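Nrps/pks (Streptomyces albus, PDB 4OPF) is a ketosynthase domain of the AT-less polyketide synthase OzmH that probably handles acyl chains on thioester linkages during oxazolomycin assembly. Local coordinates at residues R353-F358 with P383-P388; V213-A218 with S360-L365; T158-A163 with C336-A341. All coordinates share one frame; numbering follows the deposited sequence. Where two conformers were deposited one is given.

Interaction 1 of 3, residues R353-F358 with P383-P388; sequences RAIVPF and PWPDAP
The indole of Trp384 meets Ala354 at its six-membered edge, where the backbone N of Ala354 lies near the ring plane, 3.8 Å from Trp384 CE3. One face carries the next residue in the chain: Pro385 CD sits above the plane, displaced toward the rim. Elsewhere on the perimeter Ala387 O lies in the plane of the ring. The Ile355 side chain crosses that of Trp384 at about a right angle, its CG1 3.9 Å from Trp384 CE3; beyond this, Ile355 CD1 reaches Pro385 CD at 3.8 Å. The ring is held at its nitrogen, since Trp384 NE1 donates to Pro388 O (3.0 Å, 151°). The Trp384 side chain also touches Met349 and Leu350 of helix 338-352. Between the backbones, Trp384 N donates to Arg353 O across 3.0 Å with a bent N-H...O angle of 135°. Next to it Ala354 and Pro383 form a non-hydrogen-bonded antiparallel pair whose side chains diverge. Arg353, with positive phi, is the C-prime residue of a Schellman motif, and the whole is a helix terminus passing directly into a short two-stranded antiparallel ribbon.

Interaction 2 of 3, residues V213-A218 with S360-L365; sequences VFDRRA and SGRQPL
Backbone bonding between the loops is clearest where Arg216 N donates to Gln363 O (3.0 Å, 148°). The same oxygen receives a CA-H...O contact from Asp215, with Asp215 CA 3.3 Å from Gln363 O. A further bond, from Gly361 N to Val213 O, is doubtful, the position of Val213 O being less sure.

Charged groups centre on Asp215. With CG anti to the backbone N (chi1 -175°), its carboxylate points OD1 at its own chain, where the anti lone pair takes the N-H of Arg217 at 2.9 Å in an Asx turn. OD2 serves both loops: Arg217 NH2 forms a long salt bridge with Asp215 OD2 at 3.4 Å, and Arg362 N gives Asp215 OD2 a weak bond of 3.0 Å.

Flat groups overlap around Gln363. Its NE2 lies over one face of the Arg217 guanidinium, toward the rim, the amide and guanidinium planes only 14° apart, while Gln363 OE1 stands over the centre of the Arg216 guanidinium. In the apolar part, Leu365 lays its two methyls against the Phe214-Asp215 peptide, and Leu365 CD2 is 4.1 Å from Phe214 CB.

Both loops abut helix 300-314: Phe214 packs on Glu306 and Leu307, its N bonds to Asp303, and Leu365 touches Gln300. One loop leads on to strand 226-234, the other to strand 375-376.

Interaction 3 of 3, residues T158-A163 with C336-A341; sequences TACSSA and CAEGIA
Glu338 reaches across to Cys160 where two helices of the thiolase fold begin, the cysteine lying in the TACSSA sequence that in ketosynthases carries the active-site nucleophile. Glu338 starts out anti to its N but bends at chi2 (-106°), which brings its carboxylate alongside the cysteine, with Glu338 OE2 3.6 Å from Cys160 CB. Cys160 SG stands between its own backbone N and carbonyl carbon (chi1 66°), a torsion that leaves the sulfur beside the same carboxylate. Ser395 holds OE2 by a weak hydrogen bond. His333, from the family's NIGH sequence, also touches Cys160.

On the other flank Ser162 and Cys336 approach through their side-chain ends, Ser162 OG lying 3.6 Å from Cys336 SG. The hydroxyl is fixed within its own segment: it accepts from Thr158 N and donates to Ala159 O, an oxygen that also takes Ser162 N. Cys336 CA directs its hydrogen at this carbonyl as well, in a fairly straight CA-H...O contact (Cys336 CA to Ala159 O 3.4 Å, 162° at H).

Further along, small residues let the helices come close. Ala163 CB points into the other segment and meets Ile340 CB at 3.8 Å, beside Gly339, which has no side chain to intervene.

The middle of this buried contact is filled by one water gripped by four bonds. It donates to Cys160 O at 2.6 Å and Cys336 O at 2.7 Å, and accepts from Ala163 N at 2.9 Å and Gly339 N at 2.8 Å.

Interaction 3 is the core contact, buried, its centre about 7 Å from the centre of the chain, whereas interactions 1 and 2 are partly buried and farther out. Their chemistry follows: a trapped water and small side chains join the helix starts in interaction 3, charged and amide groups link the loops of interaction 2, and indole and proline packing dominates interaction 1. Helix 338-352 connects two of them, beginning in interaction 3 and ending at interaction 1. Interactions 1 and 2 touch directly, Phe358 CZ lying 3.9 Å from Val213 CG1, although their centres are 22 Å apart. Interaction 3 touches neither of the others.

Interaction 1 of 3, residues R353-F358 with P383-P388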
loop_
_atom_site.group_PDB
_atom_site.type_symbol
_atom_site.label_atom_id
_atom_site.label_comp_id
_atom_site.label_asym_id
_atom_site.label_seq_id
_atom_site.Cartn_x
_atom_site.Cartn_y
_atom_site.Cartn_z
ATOM N N ARG A 353 -4.507 16.570 -27.094
ATOM C CA ARG A 353 -3.263 17.037 -27.728
ATOM C C ARG A 353 -3.088 18.544 -27.599
ATOM O O ARG A 353 -2.937 19.250 -28.587
ATOM C CB ARG A 353 -3.209 16.602 -29.198
ATOM C CG ARG A 353 -3.320 15.100 -29.320
ATOM C CD ARG A 353 -3.496 14.593 -30.735
ATOM N NE ARG A 353 -3.738 13.146 -30.660
ATOM C CZ ARG A 353 -3.823 12.302 -31.697
ATOM N NH1 ARG A 353 -3.684 12.739 -32.950
ATOM N NH2 ARG A 353 -4.041 11.000 -31.473
ATOM N N ALA A 354 -3.110 19.038 -26.384
ATOM C CA ALA A 354 -2.927 20.439 -26.174
ATOM C C ALA A 354 -2.247 20.691 -24.858
ATOM O O ALA A 354 -2.398 19.915 -23.896
ATOM C CB ALA A 354 -4.266 21.174 -26.221
ATOM N N ILE A 355 -1.539 21.806 -24.815
ATOM C CA ILE A 355 -0.944 22.286 -23.591
ATOM C C ILE A 355 -1.775 23.442 -23.091
ATOM O O ILE A 355 -2.067 24.339 -23.829
ATOM C CB ILE A 355 0.500 22.691 -23.825
ATOM C CG1 ILE A 355 1.246 21.421 -24.270
ATOM C CG2 ILE A 355 1.070 23.256 -22.524
ATOM C CD1 ILE A 355 2.729 21.492 -24.152
ATOM N N VAL A 356 -2.180 23.374 -21.826
ATOM C CA VAL A 356 -2.936 24.425 -21.209
ATOM C C VAL A 356 -2.058 25.526 -20.619
ATOM O O VAL A 356 -0.871 25.332 -20.368
ATOM C CB VAL A 356 -3.827 23.875 -20.142
ATOM C CG1 VAL A 356 -4.695 22.803 -20.730
ATOM C CG2 VAL A 356 -3.030 23.354 -18.952
ATOM N N PRO A 357 -2.652 26.703 -20.415
ATOM C CA PRO A 357 -1.868 27.802 -19.857
ATOM C C PRO A 357 -1.401 27.515 -18.440
ATOM O O PRO A 357 -2.114 26.889 -17.654
ATOM C CB PRO A 357 -2.851 28.981 -19.805
ATOM C CG PRO A 357 -4.063 28.562 -20.504
ATOM C CD PRO A 357 -3.971 27.119 -20.890
ATOM N N PHE A 358 -0.233 28.013 -18.118
ATOM C CA PHE A 358 0.212 28.133 -16.759
ATOM C C PHE A 358 -0.084 29.535 -16.233
ATOM O O PHE A 358 0.237 30.538 -16.887
ATOM C CB PHE A 358 1.691 27.857 -16.691
ATOM C CG PHE A 358 2.278 28.052 -15.338
ATOM C CD1 PHE A 358 1.911 27.243 -14.289
ATOM C CD2 PHE A 358 3.191 29.064 -15.106
ATOM C CE1 PHE A 358 2.454 27.419 -13.027
ATOM C CE2 PHE A 358 3.761 29.232 -13.853
ATOM C CZ PHE A 358 3.386 28.412 -12.803
ATOM N N PRO A 383 -1.750 23.986 -29.417
ATOM C CA PRO A 383 -1.733 22.604 -29.855
ATOM C C PRO A 383 -0.428 21.978 -29.430
ATOM O O PRO A 383 0.537 22.671 -29.129
ATOM C CB PRO A 383 -1.869 22.707 -31.399
ATOM C CG PRO A 383 -1.686 24.147 -31.741
ATOM C CD PRO A 383 -2.054 24.923 -30.523
ATOM N N TRP A 384 -0.403 20.660 -29.354
ATOM C CA TRP A 384 0.781 19.995 -28.872
ATOM C C TRP A 384 1.922 20.426 -29.790
ATOM O O TRP A 384 1.750 20.514 -30.971
ATOM C CB TRP A 384 0.597 18.464 -28.853
ATOM C CG TRP A 384 1.547 17.713 -27.903
ATOM C CD1 TRP A 384 2.708 17.127 -28.242
ATOM C CD2 TRP A 384 1.396 17.511 -26.484
ATOM N NE1 TRP A 384 3.282 16.572 -27.152
ATOM C CE2 TRP A 384 2.492 16.788 -26.058
ATOM C CE3 TRP A 384 0.410 17.838 -25.557
ATOM C CZ2 TRP A 384 2.677 16.422 -24.758
ATOM C CZ3 TRP A 384 0.578 17.448 -24.237
ATOM C CH2 TRP A 384 1.705 16.730 -23.863
ATOM N N PRO A 385 3.095 20.706 -29.233
ATOM C CA PRO A 385 4.208 21.020 -30.104
ATOM C C PRO A 385 4.614 19.832 -30.956
ATOM O O PRO A 385 4.060 18.765 -30.832
ATOM C CB PRO A 385 5.337 21.383 -29.141
ATOM C CG PRO A 385 4.923 20.942 -27.802
ATOM C CD PRO A 385 3.454 20.705 -27.806
ATOM N N ASP A 386 5.606 20.038 -31.810
ATOM C CA ASP A 386 6.100 18.999 -32.699
ATOM C C ASP A 386 7.107 18.150 -31.899
ATOM O O ASP A 386 8.309 18.329 -31.994
ATOM C CB ASP A 386 6.729 19.662 -33.957
ATOM C CG ASP A 386 7.030 18.668 -35.065
ATOM O OD1 ASP A 386 6.937 17.441 -34.810
ATOM O OD2 ASP A 386 7.374 19.116 -36.188
ATOM N N ALA A 387 6.579 17.236 -31.085
ATOM C CA ALA A 387 7.369 16.479 -30.117
ATOM C C ALA A 387 6.487 15.365 -29.574
ATOM O O ALA A 387 5.290 15.409 -29.740
ATOM C CB ALA A 387 7.817 17.403 -28.995
ATOM N N PRO A 388 7.079 14.340 -28.946
ATOM C CA PRO A 388 6.230 13.195 -28.629
ATOM C C PRO A 388 5.128 13.488 -27.583
ATOM O O PRO A 388 5.275 14.404 -26.717
ATOM C CB PRO A 388 7.222 12.152 -28.108
ATOM C CG PRO A 388 8.522 12.523 -28.742
ATOM C CD PRO A 388 8.516 14.008 -28.898
#

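Interaction 2 of 3, residues V213-A218 with S360-L365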
loop_
_atom_site.group_PDB
_atom_site.type_symbol
_atom_site.label_atom_id
_atom_site.label_comp_id
_atom_site.label_asym_id
_atom_site.label_seq_id
_atom_site.Cartn_x
_atom_site.Cartn_y
_atom_site.Cartn_z
ATOM N N VAL A 213 3.346 30.438 -7.387
ATOM C CA VAL A 213 4.413 29.447 -7.448
ATOM C C VAL A 213 5.480 29.830 -8.479
ATOM O O VAL A 213 5.237 30.687 -9.335
ATOM C CB VAL A 213 3.845 28.000 -7.611
ATOM C CG1 VAL A 213 3.076 27.807 -8.914
ATOM C CG2 VAL A 213 4.948 26.975 -7.470
ATOM N N PHE A 214 6.684 29.243 -8.319
ATOM C CA PHE A 214 7.898 29.513 -9.167
ATOM C C PHE A 214 8.175 31.019 -9.355
ATOM O O PHE A 214 8.572 31.462 -10.432
ATOM C CB PHE A 214 7.846 28.757 -10.520
ATOM C CG PHE A 214 7.763 27.280 -10.356
ATOM C CD1 PHE A 214 8.746 26.593 -9.650
ATOM C CD2 PHE A 214 6.683 26.565 -10.849
ATOM C CE1 PHE A 214 8.660 25.215 -9.444
ATOM C CE2 PHE A 214 6.596 25.189 -10.647
ATOM C CZ PHE A 214 7.599 24.518 -9.958
ATOM N N ASP A 215 8.043 31.730 -8.236
ATOM C CA ASP A 215 7.686 33.139 -8.184
ATOM C C ASP A 215 7.985 33.681 -6.772
ATOM O O ASP A 215 7.726 32.992 -5.774
ATOM C CB ASP A 215 6.173 33.241 -8.418
ATOM C CG ASP A 215 5.678 34.674 -8.500
ATOM O OD1 ASP A 215 5.692 35.425 -7.496
ATOM O OD2 ASP A 215 5.232 35.050 -9.590
ATOM N N ARG A 216 8.462 34.924 -6.669
ATOM C CA ARG A 216 8.790 35.545 -5.352
ATOM C C ARG A 216 7.645 35.784 -4.325
ATOM O O ARG A 216 7.920 35.932 -3.132
ATOM C CB ARG A 216 9.501 36.880 -5.559
ATOM C CG ARG A 216 10.938 36.744 -5.976
ATOM C CD ARG A 216 11.622 38.084 -5.802
ATOM N NE ARG A 216 11.308 39.072 -6.861
ATOM C CZ ARG A 216 10.990 40.374 -6.690
ATOM N NH1 ARG A 216 10.932 40.941 -5.479
ATOM N NH2 ARG A 216 10.741 41.143 -7.761
ATOM N N ARG A 217 6.390 35.855 -4.763
ATOM C CA ARG A 217 5.279 36.048 -3.816
ATOM C C ARG A 217 4.782 34.734 -3.190
ATOM O O ARG A 217 3.891 34.756 -2.330
ATOM C CB ARG A 217 4.130 36.792 -4.493
ATOM C CG ARG A 217 4.480 38.242 -4.818
ATOM C CD ARG A 217 3.562 38.799 -5.902
ATOM N NE ARG A 217 3.823 38.209 -7.223
ATOM C CZ ARG A 217 3.120 38.470 -8.324
ATOM N NH1 ARG A 217 2.087 39.311 -8.288
ATOM N NH2 ARG A 217 3.447 37.883 -9.467
ATOM N N ALA A 218 5.373 33.607 -3.605
ATOM C CA ALA A 218 4.941 32.254 -3.167
ATOM C C ALA A 218 4.851 32.056 -1.629
ATOM O O ALA A 218 5.851 32.180 -0.911
ATOM C CB ALA A 218 5.832 31.177 -3.809
ATOM N N SER A 360 0.763 31.116 -12.896
ATOM C CA SER A 360 1.717 31.888 -12.062
ATOM C C SER A 360 3.078 32.170 -12.749
ATOM O O SER A 360 3.099 32.543 -13.934
ATOM C CB SER A 360 1.899 31.196 -10.704
ATOM O OG SER A 360 2.589 32.034 -9.803
ATOM N N GLY A 361 4.209 32.027 -12.013
ATOM C CA GLY A 361 5.589 32.187 -12.555
ATOM C C GLY A 361 6.026 33.590 -13.013
ATOM O O GLY A 361 7.051 33.758 -13.704
ATOM N N ARG A 362 5.280 34.600 -12.562
ATOM C CA ARG A 362 5.286 35.938 -13.166
ATOM C C ARG A 362 6.245 36.875 -12.401
ATOM O O ARG A 362 6.066 38.102 -12.398
ATOM C CB ARG A 362 3.849 36.549 -13.225
ATOM C CG ARG A 362 2.643 35.626 -12.954
ATOM C CD ARG A 362 2.250 35.622 -11.474
ATOM N NE ARG A 362 0.895 35.141 -11.246
ATOM C CZ ARG A 362 0.465 34.555 -10.129
ATOM N NH1 ARG A 362 1.294 34.318 -9.113
ATOM N NH2 ARG A 362 -0.809 34.160 -10.053
ATOM N N GLN A 363 7.263 36.294 -11.765
ATOM C CA GLN A 363 8.192 37.033 -10.905
ATOM C C GLN A 363 9.343 36.070 -10.597
ATOM O O GLN A 363 9.450 35.548 -9.478
ATOM C CB GLN A 363 7.476 37.520 -9.626
ATOM C CG GLN A 363 8.158 38.664 -8.880
ATOM C CD GLN A 363 7.172 39.599 -8.186
ATOM O OE1 GLN A 363 7.105 39.651 -6.952
ATOM N NE2 GLN A 363 6.400 40.343 -8.983
ATOM N N PRO A 364 10.216 35.830 -11.599
ATOM C CA PRO A 364 11.071 34.650 -11.521
ATOM C C PRO A 364 11.933 34.634 -10.255
ATOM O O PRO A 364 12.143 35.668 -9.604
ATOM C CB PRO A 364 11.916 34.726 -12.806
ATOM C CG PRO A 364 11.942 36.171 -13.161
ATOM C CD PRO A 364 10.645 36.756 -12.664
ATOM N N LEU A 365 12.419 33.448 -9.919
ATOM C CA LEU A 365 13.148 33.238 -8.686
ATOM C C LEU A 365 14.497 33.897 -8.853
ATOM O O LEU A 365 14.858 34.279 -9.962
ATOM C CB LEU A 365 13.270 31.739 -8.387
ATOM C CG LEU A 365 11.962 30.964 -8.138
ATOM C CD1 LEU A 365 10.940 31.784 -7.355
ATOM C CD2 LEU A 365 11.369 30.499 -9.455
#

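Interaction 3 of 3, residues T158-A163 with C336-A341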
loop_
_atom_site.group_PDB
_atom_site.type_symbol
_atom_site.label_atom_id
_atom_site.label_comp_id
_atom_site.label_asym_id
_atom_site.label_seq_id
_atom_site.Cartn_x
_atom_site.Cartn_y
_atom_site.Cartn_z
ATOM N N THR A 158 -0.271 9.670 2.271
ATOM C CA THR A 158 1.082 10.232 2.243
ATOM C C THR A 158 0.928 11.666 1.788
ATOM O O THR A 158 1.735 12.182 1.015
ATOM C CB THR A 158 2.030 9.470 1.283
ATOM O OG1 THR A 158 1.441 9.359 -0.002
ATOM C CG2 THR A 158 2.363 8.067 1.768
ATOM N N ALA A 159 -0.110 12.315 2.304
ATOM C CA ALA A 159 -0.403 13.736 2.049
ATOM C C ALA A 159 -0.580 13.968 0.565
ATOM O O ALA A 159 -1.344 13.206 -0.088
ATOM C CB ALA A 159 0.666 14.639 2.683
ATOM N N CYS A 160 0.143 14.931 -0.021
ATOM C CA CYS A 160 -0.152 15.340 -1.396
ATOM C C CYS A 160 0.209 14.277 -2.411
ATOM O O CYS A 160 -0.337 14.265 -3.531
ATOM C CB CYS A 160 0.550 16.669 -1.732
ATOM S SG CYS A 160 2.364 16.549 -1.751
ATOM N N SER A 161 1.103 13.361 -2.042
ATOM C CA SER A 161 1.475 12.278 -2.951
ATOM C C SER A 161 0.570 11.030 -2.848
ATOM O O SER A 161 0.769 10.093 -3.582
ATOM C CB SER A 161 2.929 11.873 -2.752
ATOM O OG SER A 161 3.109 11.464 -1.418
ATOM N N SER A 162 -0.460 11.070 -2.029
ATOM C CA SER A 162 -1.273 9.872 -1.726
ATOM C C SER A 162 -1.825 9.208 -2.990
ATOM O O SER A 162 -1.745 7.998 -3.122
ATOM C CB SER A 162 -2.436 10.223 -0.845
ATOM O OG SER A 162 -1.994 10.713 0.404
ATOM N N ALA A 163 -2.381 9.986 -3.897
ATOM C CA ALA A 163 -2.984 9.397 -5.104
ATOM C C ALA A 163 -1.972 8.784 -6.070
ATOM O O ALA A 163 -2.271 7.777 -6.729
ATOM C CB ALA A 163 -3.848 10.413 -5.848
ATOM N N CYS A 336 -4.716 15.263 -0.467
ATOM C CA CYS A 336 -4.585 13.854 -0.950
ATOM C C CYS A 336 -5.036 13.675 -2.367
ATOM O O CYS A 336 -4.646 12.767 -3.037
ATOM C CB CYS A 336 -5.321 12.847 0.006
ATOM S SG CYS A 336 -4.565 12.822 1.676
ATOM N N ALA A 337 -5.922 14.517 -2.827
ATOM C CA ALA A 337 -6.312 14.476 -4.220
ATOM C C ALA A 337 -5.383 15.255 -5.201
ATOM O O ALA A 337 -5.713 15.384 -6.386
ATOM C CB ALA A 337 -7.735 15.030 -4.335
ATOM N N GLU A 338 -4.277 15.821 -4.730
ATOM C CA GLU A 338 -3.446 16.714 -5.597
ATOM C C GLU A 338 -2.903 15.941 -6.766
ATOM O O GLU A 338 -2.918 16.437 -7.935
ATOM C CB GLU A 338 -2.257 17.371 -4.826
ATOM C CG GLU A 338 -1.255 18.181 -5.695
ATOM C CD GLU A 338 0.106 17.488 -5.931
ATOM O OE1 GLU A 338 0.258 16.731 -6.919
ATOM O OE2 GLU A 338 1.060 17.712 -5.151
ATOM N N GLY A 339 -2.353 14.768 -6.455
ATOM C CA GLY A 339 -1.783 13.950 -7.479
ATOM C C GLY A 339 -2.822 13.564 -8.503
ATOM O O GLY A 339 -2.509 13.418 -9.692
ATOM N N ILE A 340 -4.066 13.354 -8.056
ATOM C CA ILE A 340 -5.036 12.795 -8.975
ATOM C C ILE A 340 -5.528 13.942 -9.864
ATOM O O ILE A 340 -5.823 13.699 -11.008
ATOM C CB ILE A 340 -6.219 11.998 -8.298
ATOM C CG1 ILE A 340 -6.904 11.131 -9.346
ATOM C CG2 ILE A 340 -7.249 12.902 -7.727
ATOM C CD1 ILE A 340 -6.056 9.941 -9.678
ATOM N N ALA A 341 -5.612 15.159 -9.349
ATOM C CA ALA A 341 -5.913 16.326 -10.175
ATOM C C ALA A 341 -4.878 16.568 -11.273
ATOM O O ALA A 341 -5.222 16.843 -12.424
ATOM C CB ALA A 341 -6.036 17.549 -9.320
HETATM O O HOH W 1 -2.347 12.887 -4.402
#